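Local coordinates for protein alpha-ketoglutarate-dependent 2,4-dichlorophenoxyacetate dioxygenase (Bradyrhizobium diazoefficiens, PDB 5BKE) that probably works as a 2-oxoglutarate-dependent dioxygenase that breaks down aryloxyalkanoate herbicides, here caught with manganese and the co-substrate mimic N-oxalylglycine in its active site, at residues 57-62 with 127-132; 79-84 with 276-281; 88-93 with 267-272. All coordinates share one frame; numbering follows the deposited sequence.

Overall arrangement
From the N terminus, the chain first supplies the end of helix 52-59, then the loop 79-84 and the segment 88-93 just beyond it. Contact 1 closes the first loop when strand 127-132 comes back against residues 57-62. Much later, 267-272 returns to 88-93 in contact 3, and 276-281 to 79-84 in contact 2. The loop of contact 3 therefore lies within that of contact 2, while contact 1 crosses both. Strands 127-132 and 276-281 are antiparallel neighbours in the main sheet, so contacts 1 and 2 bind a helix and a loop to one sheet; contact 3 joins two loops at its edge. All three reach N-oxalylglycine.

Contact 1. Residues 57-62 with 127-132; sequences AFALNF and FSLLSA. With OGA (N-oxalylglycine), chain O.
With CG anti to its carbonyl carbon (chi1 -61°), Leu129 turns its methyls to the helix, while Phe58, whose CG lies opposite the backbone N (chi1 174°), lays its ring against CD2 of that leucine. The pair joins the end of helix 52-59 to strand 127-132 of the main sheet of the double-stranded beta-helix (cupin) fold, to which TauD/TfdA dioxygenases belong. The forked tip of Leu129 serves two neighbours. Its CD2 approaches Phe58 CD2 to 3.4 Å, and its CD1 lies 3.7 Å from Ala59 CB. A methyl is what suits position 59, where the helix comes nearest the strand. Farther along the same segment Phe62 meets Phe127, whose edge points to its face in an offset edge-to-face pair, the centroids of the Phe62 and Phe127 rings 5.8 Å apart and the planes at 62°. Replaced by an alanine, Phe127 would probably leave Phe62 without its aromatic partner and open a gap beside Met37 of helix 27-40. Strand alternation sends Ser128 to the other side of the sheet, where its OG bonds to the manganese ligand Asp117, and Leu130 lines the N-oxalylglycine pocket. One face of Phe62 is covered by CB of Asn61, whose ND2 gives a nearly straight bond to Phe58 O at 2.8 Å.

Contact 2. Residues 79-84 with 276-281; sequences YRLQSG and DMRRAT. With OGA (N-oxalylglycine), chain O.
Ionic bonds dominate where Arg80 meets Asp276. Arg80 NH2 donates to Asp276 OD1 at 2.9 Å, with a weak second bond from NH1 to OD2; the guanidinium and carboxylate planes stand 80° apart, and NH2 meets OD1 from above the carboxylate plane. Arg278 grips the same carboxylate side-on, NE to OD1 and NH2 to OD2, the latter at 2.8 Å on the syn lone pair. The two arginines reach OD1 from opposite faces, and their closeness is probably offset by the shared aspartate, by Asp87 at Arg80 and by Asp52 at Arg278. This salt-bridge network fastens the loop 79-84 to strand 276-281 of the double-stranded beta-helix core. Apolar packing covers the charges: Leu81 CD2 lies over one face of the Arg278 guanidinium, 3.6 Å from NE of Arg278, and also over a face of the Arg80 guanidinium, toward its rim, a place fit for a branched aliphatic tip. Hydrogen bonds to a neutral side chain and to the ligand lie on the other side of the strand. There Arg279, its chain bent at chi3 (91°), grips Thr281 OG1 with NE and NH2, which steadies the guanidinium while NH1 donates to O1 of N-oxalylglycine at 2.8 Å.

Contact 3. Residues 88-93 with 267-272; sequences VSNLGK and RRYDQS. With OGA (N-oxalylglycine), chain O.
Asn90 is wedged between Tyr269 and Gln271, and this is the close-packed half of the contact. Its CB sits in the plane of the tyrosine ring at the edge, 3.6 Å from Tyr269 OH, and also comes within 3.3 Å of Gln271 OE1. The side chains of Asn90 and Gln271 run alongside each other in opposing senses, their amide planes 73° apart. One weak bond joins the amides, Asn90 ND2 to Gln271 OE1, and a second, also weak, runs from Gln271 NE2 to the backbone O of Asn90, each 3.4 Å. A bend at chi2 (44°) turns the glutamine amide back toward the asparagine. Both amides have further partners. Asn90 OD1 accepts from the backbone N of Arg275 and its ND2 reaches Gln273 O, while Gln271 NE2 also bonds to Leu98 O. Short and longer amides suit these places because each can both donate and accept where loop backbones converge.

Away from this knot the contact is looser. Between Val88 and Tyr269 a water takes the place of direct contact, donating to Val88 O at 2.8 Å and lying 3.1 Å from Tyr269 OH. On the outer side, Asp270 turns from Asn90 and closes an Asx turn, its OD1 met from one face by both N and OG of the exposed Ser272. Arg267 and Arg268 reach instead for acidic residues of a second subunit, forming salt bridges with Asp233 and Glu226 there.

Inward lies the active site. Val88 CG2 packs 3.5 Å from O2 of N-oxalylglycine, and the Tyr269 ring makes a cation-pi contact with Arg275, which bonds to the same ligand. The ring is thus consistent with helping to place Arg275, and the two loops border the co-substrate pocket of this TauD/TfdA-family enzyme.

Contact 1. Residues 57-62 with 127-132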
loop_
_atom_site.group_PDB
_atom_site.type_symbol
_atom_site.label_atom_id
_atom_site.label_comp_id
_atom_site.label_asym_id
_atom_site.label_seq_id
_atom_site.Cartn_x
_atom_site.Cartn_y
_atom_site.Cartn_z
ATOM N N ALA C 57 2.825 37.112 -36.432
ATOM C CA ALA C 57 3.956 36.261 -36.819
ATOM C C ALA C 57 4.319 35.239 -35.722
ATOM O O ALA C 57 4.631 34.077 -36.025
ATOM C CB ALA C 57 5.171 37.100 -37.211
ATOM N N PHE C 58 4.261 35.681 -34.460
ATOM C CA PHE C 58 4.477 34.807 -33.314
ATOM C C PHE C 58 3.403 33.719 -33.300
ATOM O O PHE C 58 3.730 32.540 -33.229
ATOM C CB PHE C 58 4.503 35.608 -31.990
ATOM C CG PHE C 58 4.571 34.739 -30.730
ATOM C CD1 PHE C 58 5.553 33.752 -30.570
ATOM C CD2 PHE C 58 3.667 34.935 -29.693
ATOM C CE1 PHE C 58 5.598 32.966 -29.413
ATOM C CE2 PHE C 58 3.713 34.156 -28.530
ATOM C CZ PHE C 58 4.681 33.173 -28.394
ATOM N N ALA C 59 2.139 34.124 -33.400
ATOM C CA ALA C 59 1.002 33.197 -33.409
ATOM C C ALA C 59 1.069 32.165 -34.531
ATOM O O ALA C 59 0.668 31.023 -34.336
ATOM C CB ALA C 59 -0.310 33.960 -33.472
ATOM N N LEU C 60 1.596 32.560 -35.688
ATOM C CA LEU C 60 1.630 31.677 -36.874
ATOM C C LEU C 60 2.604 30.489 -36.811
ATOM O O LEU C 60 2.483 29.557 -37.614
ATOM C CB LEU C 60 1.803 32.485 -38.179
ATOM C CG LEU C 60 0.567 33.278 -38.636
ATOM C CD1 LEU C 60 0.930 34.269 -39.747
ATOM C CD2 LEU C 60 -0.600 32.375 -39.057
ATOM N N ASN C 61 3.539 30.511 -35.844
ATOM C CA ASN C 61 4.349 29.329 -35.465
ATOM C C ASN C 61 3.488 28.109 -35.124
ATOM O O ASN C 61 3.923 26.962 -35.310
ATOM C CB ASN C 61 5.205 29.636 -34.226
ATOM C CG ASN C 61 6.387 30.532 -34.537
ATOM O OD1 ASN C 61 7.406 30.075 -35.063
ATOM N ND2 ASN C 61 6.256 31.815 -34.216
ATOM N N PHE C 62 2.273 28.382 -34.651
ATOM C CA PHE C 62 1.395 27.408 -34.009
ATOM C C PHE C 62 0.185 27.001 -34.855
ATOM O O PHE C 62 -0.692 26.271 -34.385
ATOM C CB PHE C 62 0.958 27.959 -32.638
ATOM C CG PHE C 62 2.103 28.504 -31.822
ATOM C CD1 PHE C 62 3.163 27.674 -31.434
ATOM C CD2 PHE C 62 2.139 29.855 -31.456
ATOM C CE1 PHE C 62 4.227 28.175 -30.695
ATOM C CE2 PHE C 62 3.205 30.362 -30.714
ATOM C CZ PHE C 62 4.246 29.521 -30.335
ATOM N N PHE C 127 -5.263 28.426 -30.194
ATOM C CA PHE C 127 -4.682 29.419 -29.272
ATOM C C PHE C 127 -5.225 30.812 -29.522
ATOM O O PHE C 127 -5.478 31.193 -30.677
ATOM C CB PHE C 127 -3.147 29.479 -29.373
ATOM C CG PHE C 127 -2.437 28.183 -29.046
ATOM C CD1 PHE C 127 -3.047 27.174 -28.291
ATOM C CD2 PHE C 127 -1.123 27.995 -29.464
ATOM C CE1 PHE C 127 -2.370 25.998 -27.995
ATOM C CE2 PHE C 127 -0.434 26.819 -29.161
ATOM C CZ PHE C 127 -1.065 25.817 -28.433
ATOM N N SER C 128 -5.391 31.560 -28.441
ATOM C CA SER C 128 -5.617 32.999 -28.489
ATOM C C SER C 128 -4.465 33.739 -27.815
ATOM O O SER C 128 -3.985 33.322 -26.750
ATOM C CB SER C 128 -6.912 33.360 -27.787
ATOM O OG SER C 128 -8.033 32.747 -28.396
ATOM N N LEU C 129 -4.038 34.842 -28.423
ATOM C CA LEU C 129 -2.865 35.594 -27.948
ATOM C C LEU C 129 -3.219 37.065 -27.731
ATOM O O LEU C 129 -3.460 37.790 -28.698
ATOM C CB LEU C 129 -1.707 35.469 -28.942
ATOM C CG LEU C 129 -1.124 34.086 -29.236
ATOM C CD1 LEU C 129 -1.941 33.260 -30.225
ATOM C CD2 LEU C 129 0.289 34.270 -29.749
ATOM N N LEU C 130 -3.223 37.502 -26.469
ATOM C CA LEU C 130 -3.685 38.844 -26.108
ATOM C C LEU C 130 -2.571 39.791 -25.653
ATOM O O LEU C 130 -1.842 39.514 -24.689
ATOM C CB LEU C 130 -4.790 38.760 -25.052
ATOM C CG LEU C 130 -5.650 40.000 -24.802
ATOM C CD1 LEU C 130 -6.450 40.357 -26.043
ATOM C CD2 LEU C 130 -6.585 39.769 -23.626
ATOM N N SER C 131 -2.468 40.917 -26.360
ATOM C CA SER C 131 -1.453 41.935 -26.110
ATOM C C SER C 131 -2.088 43.195 -25.518
ATOM O O SER C 131 -3.116 43.671 -26.008
ATOM C CB SER C 131 -0.713 42.236 -27.408
ATOM O OG SER C 131 0.136 43.354 -27.299
ATOM N N ALA C 132 -1.485 43.698 -24.437
ATOM C CA ALA C 132 -1.960 44.903 -23.736
ATOM C C ALA C 132 -1.255 46.155 -24.269
ATOM O O ALA C 132 -0.069 46.379 -24.001
ATOM C CB ALA C 132 -1.750 44.762 -22.232
HETATM C C1 OGA O . -10.489 37.656 -25.749
HETATM C C2 OGA O . -11.046 38.019 -24.464
HETATM C C4 OGA O . -10.863 39.506 -22.513
HETATM C C5 OGA O . -10.091 40.765 -22.231
HETATM O O1 OGA O . -10.831 36.549 -26.231
HETATM O O2 OGA O . -9.671 38.433 -26.289
HETATM O "O2'" OGA O . -12.083 37.469 -24.105
HETATM O O3 OGA O . -10.207 41.701 -23.055
HETATM N N1 OGA O . -10.369 38.901 -23.741
HETATM O O4 OGA O . -9.367 40.814 -21.210
#

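Contact 2. Residues 79-84 with 276-281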
loop_
_atom_site.group_PDB
_atom_site.type_symbol
_atom_site.label_atom_id
_atom_site.label_comp_id
_atom_site.label_asym_id
_atom_site.label_seq_id
_atom_site.Cartn_x
_atom_site.Cartn_y
_atom_site.Cartn_z
ATOM N N TYR C 79 -13.702 48.885 -39.287
ATOM C CA TYR C 79 -13.440 49.101 -37.867
ATOM C C TYR C 79 -12.009 49.620 -37.646
ATOM O O TYR C 79 -11.364 50.095 -38.590
ATOM C CB TYR C 79 -13.714 47.818 -37.064
ATOM C CG TYR C 79 -13.188 46.547 -37.703
ATOM C CD1 TYR C 79 -11.892 46.089 -37.429
ATOM C CD2 TYR C 79 -13.990 45.794 -38.576
ATOM C CE1 TYR C 79 -11.409 44.923 -38.011
ATOM C CE2 TYR C 79 -13.516 44.631 -39.165
ATOM C CZ TYR C 79 -12.229 44.198 -38.879
ATOM O OH TYR C 79 -11.760 43.043 -39.457
ATOM N N ARG C 80 -11.521 49.504 -36.409
ATOM C CA ARG C 80 -10.333 50.224 -35.941
ATOM C C ARG C 80 -8.988 49.726 -36.488
ATOM O O ARG C 80 -8.159 50.541 -36.894
ATOM C CB ARG C 80 -10.324 50.259 -34.408
ATOM C CG ARG C 80 -9.303 51.193 -33.766
ATOM C CD ARG C 80 -9.446 51.206 -32.251
ATOM N NE ARG C 80 -9.186 49.895 -31.643
ATOM C CZ ARG C 80 -8.017 49.501 -31.136
ATOM N NH1 ARG C 80 -6.955 50.307 -31.145
ATOM N NH2 ARG C 80 -7.908 48.284 -30.616
ATOM N N LEU C 81 -8.775 48.408 -36.495
ATOM C CA LEU C 81 -7.455 47.834 -36.818
ATOM C C LEU C 81 -7.302 47.441 -38.291
ATOM O O LEU C 81 -8.234 46.909 -38.899
ATOM C CB LEU C 81 -7.124 46.638 -35.904
ATOM C CG LEU C 81 -7.163 46.737 -34.366
ATOM C CD1 LEU C 81 -6.909 45.365 -33.749
ATOM C CD2 LEU C 81 -6.190 47.766 -33.798
ATOM N N GLN C 82 -6.111 47.696 -38.834
ATOM C CA GLN C 82 -5.763 47.426 -40.240
ATOM C C GLN C 82 -5.266 45.988 -40.481
ATOM O O GLN C 82 -5.444 45.440 -41.573
ATOM C CB GLN C 82 -4.687 48.416 -40.727
ATOM C CG GLN C 82 -4.886 49.872 -40.309
ATOM C CD GLN C 82 -5.885 50.614 -41.178
ATOM O OE1 GLN C 82 -5.557 51.066 -42.277
ATOM N NE2 GLN C 82 -7.109 50.758 -40.681
ATOM N N SER C 83 -4.650 45.398 -39.455
ATOM C CA SER C 83 -3.971 44.098 -39.536
ATOM C C SER C 83 -4.915 42.883 -39.424
ATOM O O SER C 83 -6.135 43.025 -39.514
ATOM C CB SER C 83 -2.932 44.034 -38.423
ATOM O OG SER C 83 -3.583 44.098 -37.162
ATOM N N GLY C 84 -4.335 41.699 -39.217
ATOM C CA GLY C 84 -5.097 40.470 -38.943
ATOM C C GLY C 84 -5.824 40.365 -37.599
ATOM O O GLY C 84 -6.829 39.653 -37.488
ATOM N N ASP C 276 -6.981 49.312 -24.716
ATOM C CA ASP C 276 -6.557 48.828 -26.024
ATOM C C ASP C 276 -5.916 47.439 -25.902
ATOM O O ASP C 276 -4.725 47.301 -25.575
ATOM C CB ASP C 276 -5.637 49.840 -26.723
ATOM C CG ASP C 276 -5.401 49.517 -28.196
ATOM O OD1 ASP C 276 -5.814 48.437 -28.677
ATOM O OD2 ASP C 276 -4.782 50.356 -28.888
ATOM N N MET C 277 -6.746 46.427 -26.162
ATOM C CA MET C 277 -6.366 45.019 -26.081
ATOM C C MET C 277 -6.593 44.388 -27.454
ATOM O O MET C 277 -7.677 44.531 -28.043
ATOM C CB MET C 277 -7.190 44.281 -25.007
ATOM C CG MET C 277 -7.226 44.933 -23.627
ATOM S SD MET C 277 -5.620 45.023 -22.790
ATOM C CE MET C 277 -5.387 43.305 -22.325
ATOM N N ARG C 278 -5.565 43.706 -27.956
ATOM C CA ARG C 278 -5.556 43.151 -29.316
ATOM C C ARG C 278 -5.174 41.667 -29.298
ATOM O O ARG C 278 -4.209 41.278 -28.640
ATOM C CB ARG C 278 -4.595 43.941 -30.206
ATOM C CG ARG C 278 -4.764 45.451 -30.116
ATOM C CD ARG C 278 -3.886 46.188 -31.103
ATOM N NE ARG C 278 -4.006 47.628 -30.912
ATOM C CZ ARG C 278 -3.334 48.557 -31.592
ATOM N NH1 ARG C 278 -2.459 48.230 -32.541
ATOM N NH2 ARG C 278 -3.542 49.839 -31.308
ATOM N N ARG C 279 -5.938 40.861 -30.031
ATOM C CA ARG C 279 -5.837 39.394 -30.016
ATOM C C ARG C 279 -5.428 38.814 -31.379
ATOM O O ARG C 279 -5.952 39.225 -32.406
ATOM C CB ARG C 279 -7.180 38.778 -29.565
ATOM C CG ARG C 279 -7.133 37.290 -29.224
ATOM C CD ARG C 279 -8.497 36.750 -28.818
ATOM N NE ARG C 279 -9.236 36.227 -29.963
ATOM C CZ ARG C 279 -10.542 35.944 -29.989
ATOM N NH1 ARG C 279 -11.319 36.133 -28.929
ATOM N NH2 ARG C 279 -11.080 35.463 -31.105
ATOM N N ALA C 280 -4.482 37.881 -31.379
ATOM C CA ALA C 280 -4.279 36.999 -32.532
ATOM C C ALA C 280 -4.918 35.649 -32.214
ATOM O O ALA C 280 -4.825 35.156 -31.074
ATOM C CB ALA C 280 -2.804 36.838 -32.854
ATOM N N THR C 281 -5.577 35.064 -33.209
ATOM C CA THR C 281 -6.257 33.773 -33.035
ATOM C C THR C 281 -5.758 32.733 -34.035
ATOM O O THR C 281 -5.741 32.976 -35.246
ATOM C CB THR C 281 -7.789 33.913 -33.097
ATOM O OG1 THR C 281 -8.183 35.064 -32.344
ATOM C CG2 THR C 281 -8.462 32.696 -32.484
HETATM C C1 OGA O . -10.489 37.656 -25.749
HETATM C C2 OGA O . -11.046 38.019 -24.464
HETATM C C4 OGA O . -10.863 39.506 -22.513
HETATM C C5 OGA O . -10.091 40.765 -22.231
HETATM O O1 OGA O . -10.831 36.549 -26.231
HETATM O O2 OGA O . -9.671 38.433 -26.289
HETATM O "O2'" OGA O . -12.083 37.469 -24.105
HETATM O O3 OGA O . -10.207 41.701 -23.055
HETATM N N1 OGA O . -10.369 38.901 -23.741
HETATM O O4 OGA O . -9.367 40.814 -21.210
#

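Contact 3. Residues 88-93 with 267-272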
loop_
_atom_site.group_PDB
_atom_site.type_symbol
_atom_site.label_atom_id
_atom_site.label_comp_id
_atom_site.label_asym_id
_atom_site.label_seq_id
_atom_site.Cartn_x
_atom_site.Cartn_y
_atom_site.Cartn_z
ATOM N N VAL C 88 -10.335 43.500 -29.482
ATOM C CA VAL C 88 -11.091 43.215 -28.250
ATOM C C VAL C 88 -10.978 44.383 -27.243
ATOM O O VAL C 88 -11.145 44.202 -26.032
ATOM C CB VAL C 88 -10.721 41.837 -27.629
ATOM C CG1 VAL C 88 -11.128 40.695 -28.556
ATOM C CG2 VAL C 88 -9.241 41.747 -27.307
ATOM N N SER C 89 -10.697 45.576 -27.778
ATOM C CA SER C 89 -10.656 46.832 -27.021
ATOM C C SER C 89 -12.058 47.366 -26.682
ATOM O O SER C 89 -13.068 46.757 -27.043
ATOM C CB SER C 89 -9.860 47.891 -27.802
ATOM O OG SER C 89 -10.656 48.517 -28.793
ATOM N N ASN C 90 -12.112 48.499 -25.982
ATOM C CA ASN C 90 -13.376 49.206 -25.756
ATOM C C ASN C 90 -13.536 50.454 -26.659
ATOM O O ASN C 90 -14.325 51.361 -26.359
ATOM C CB ASN C 90 -13.545 49.536 -24.261
ATOM C CG ASN C 90 -12.588 50.616 -23.767
ATOM O OD1 ASN C 90 -11.530 50.866 -24.349
ATOM N ND2 ASN C 90 -12.964 51.257 -22.669
ATOM N N LEU C 91 -12.789 50.472 -27.768
ATOM C CA LEU C 91 -12.708 51.628 -28.675
ATOM C C LEU C 91 -13.456 51.404 -29.997
ATOM O O LEU C 91 -13.530 50.275 -30.495
ATOM C CB LEU C 91 -11.233 51.977 -28.964
ATOM C CG LEU C 91 -10.175 51.979 -27.841
ATOM C CD1 LEU C 91 -8.771 52.024 -28.424
ATOM C CD2 LEU C 91 -10.385 53.112 -26.843
ATOM N N GLY C 92 -14.014 52.484 -30.549
ATOM C CA GLY C 92 -14.615 52.470 -31.891
ATOM C C GLY C 92 -13.584 52.833 -32.943
ATOM O O GLY C 92 -12.392 52.939 -32.632
ATOM N N LYS C 93 -14.037 53.024 -34.188
ATOM C CA LYS C 93 -13.186 53.541 -35.291
ATOM C C LYS C 93 -12.510 54.866 -34.895
ATOM O O LYS C 93 -11.394 55.167 -35.326
ATOM C CB LYS C 93 -13.985 53.675 -36.611
ATOM C CG LYS C 93 -15.264 54.524 -36.555
ATOM C CD LYS C 93 -15.050 55.960 -37.042
ATOM C CE LYS C 93 -15.861 56.984 -36.247
ATOM N NZ LYS C 93 -17.330 56.928 -36.493
ATOM N N ARG C 267 -13.029 40.961 -16.091
ATOM C CA ARG C 267 -13.832 41.553 -15.006
ATOM C C ARG C 267 -14.263 42.982 -15.362
ATOM O O ARG C 267 -13.628 43.636 -16.198
ATOM C CB ARG C 267 -13.080 41.518 -13.659
ATOM C CG ARG C 267 -12.649 40.129 -13.168
ATOM C CD ARG C 267 -13.771 39.087 -13.226
ATOM N NE ARG C 267 -14.920 39.390 -12.362
ATOM C CZ ARG C 267 -14.990 39.130 -11.052
ATOM N NH1 ARG C 267 -16.089 39.444 -10.373
ATOM N NH2 ARG C 267 -13.972 38.556 -10.411
ATOM N N ARG C 268 -15.345 43.448 -14.731
ATOM C CA ARG C 268 -15.876 44.804 -14.941
ATOM C C ARG C 268 -14.782 45.868 -14.915
ATOM O O ARG C 268 -13.876 45.826 -14.082
ATOM C CB ARG C 268 -16.974 45.127 -13.922
ATOM C CG ARG C 268 -18.382 44.759 -14.388
ATOM C CD ARG C 268 -19.452 44.896 -13.297
ATOM N NE ARG C 268 -19.254 46.041 -12.394
ATOM C CZ ARG C 268 -19.598 47.307 -12.655
ATOM N NH1 ARG C 268 -20.177 47.643 -13.808
ATOM N NH2 ARG C 268 -19.357 48.248 -11.751
ATOM N N TYR C 269 -14.844 46.775 -15.883
ATOM C CA TYR C 269 -13.925 47.903 -15.968
ATOM C C TYR C 269 -14.676 49.194 -16.289
ATOM O O TYR C 269 -15.809 49.150 -16.771
ATOM C CB TYR C 269 -12.775 47.631 -16.959
ATOM C CG TYR C 269 -13.162 47.342 -18.406
ATOM C CD1 TYR C 269 -13.402 46.029 -18.842
ATOM C CD2 TYR C 269 -13.246 48.378 -19.356
ATOM C CE1 TYR C 269 -13.740 45.757 -20.167
ATOM C CE2 TYR C 269 -13.585 48.115 -20.684
ATOM C CZ TYR C 269 -13.829 46.803 -21.085
ATOM O OH TYR C 269 -14.158 46.537 -22.397
ATOM N N ASP C 270 -14.033 50.324 -15.991
ATOM C CA ASP C 270 -14.557 51.672 -16.232
ATOM C C ASP C 270 -14.566 51.946 -17.725
ATOM O O ASP C 270 -13.507 52.058 -18.343
ATOM C CB ASP C 270 -13.664 52.697 -15.515
ATOM C CG ASP C 270 -14.281 54.097 -15.429
ATOM O OD1 ASP C 270 -15.196 54.445 -16.204
ATOM O OD2 ASP C 270 -13.820 54.865 -14.564
ATOM N N GLN C 271 -15.760 52.068 -18.297
ATOM C CA GLN C 271 -15.911 52.213 -19.751
ATOM C C GLN C 271 -15.418 53.569 -20.320
ATOM O O GLN C 271 -15.022 53.648 -21.491
ATOM C CB GLN C 271 -17.352 51.857 -20.174
ATOM C CG GLN C 271 -17.671 51.862 -21.676
ATOM C CD GLN C 271 -16.621 51.201 -22.572
ATOM O OE1 GLN C 271 -16.109 50.110 -22.283
ATOM N NE2 GLN C 271 -16.308 51.865 -23.682
ATOM N N SER C 272 -15.385 54.605 -19.478
ATOM C CA SER C 272 -14.917 55.942 -19.888
ATOM C C SER C 272 -13.404 56.052 -20.174
ATOM O O SER C 272 -12.963 57.022 -20.804
ATOM C CB SER C 272 -15.352 57.005 -18.872
ATOM O OG SER C 272 -14.772 56.760 -17.604
HETATM C C1 OGA O . -10.489 37.656 -25.749
HETATM C C2 OGA O . -11.046 38.019 -24.464
HETATM C C4 OGA O . -10.863 39.506 -22.513
HETATM C C5 OGA O . -10.091 40.765 -22.231
HETATM O O1 OGA O . -10.831 36.549 -26.231
HETATM O O2 OGA O . -9.671 38.433 -26.289
HETATM O "O2'" OGA O . -12.083 37.469 -24.105
HETATM O O3 OGA O . -10.207 41.701 -23.055
HETATM N N1 OGA O . -10.369 38.901 -23.741
HETATM O O4 OGA O . -9.367 40.814 -21.210
HETATM O O HOH W 1 -11.441 45.851 -23.768
#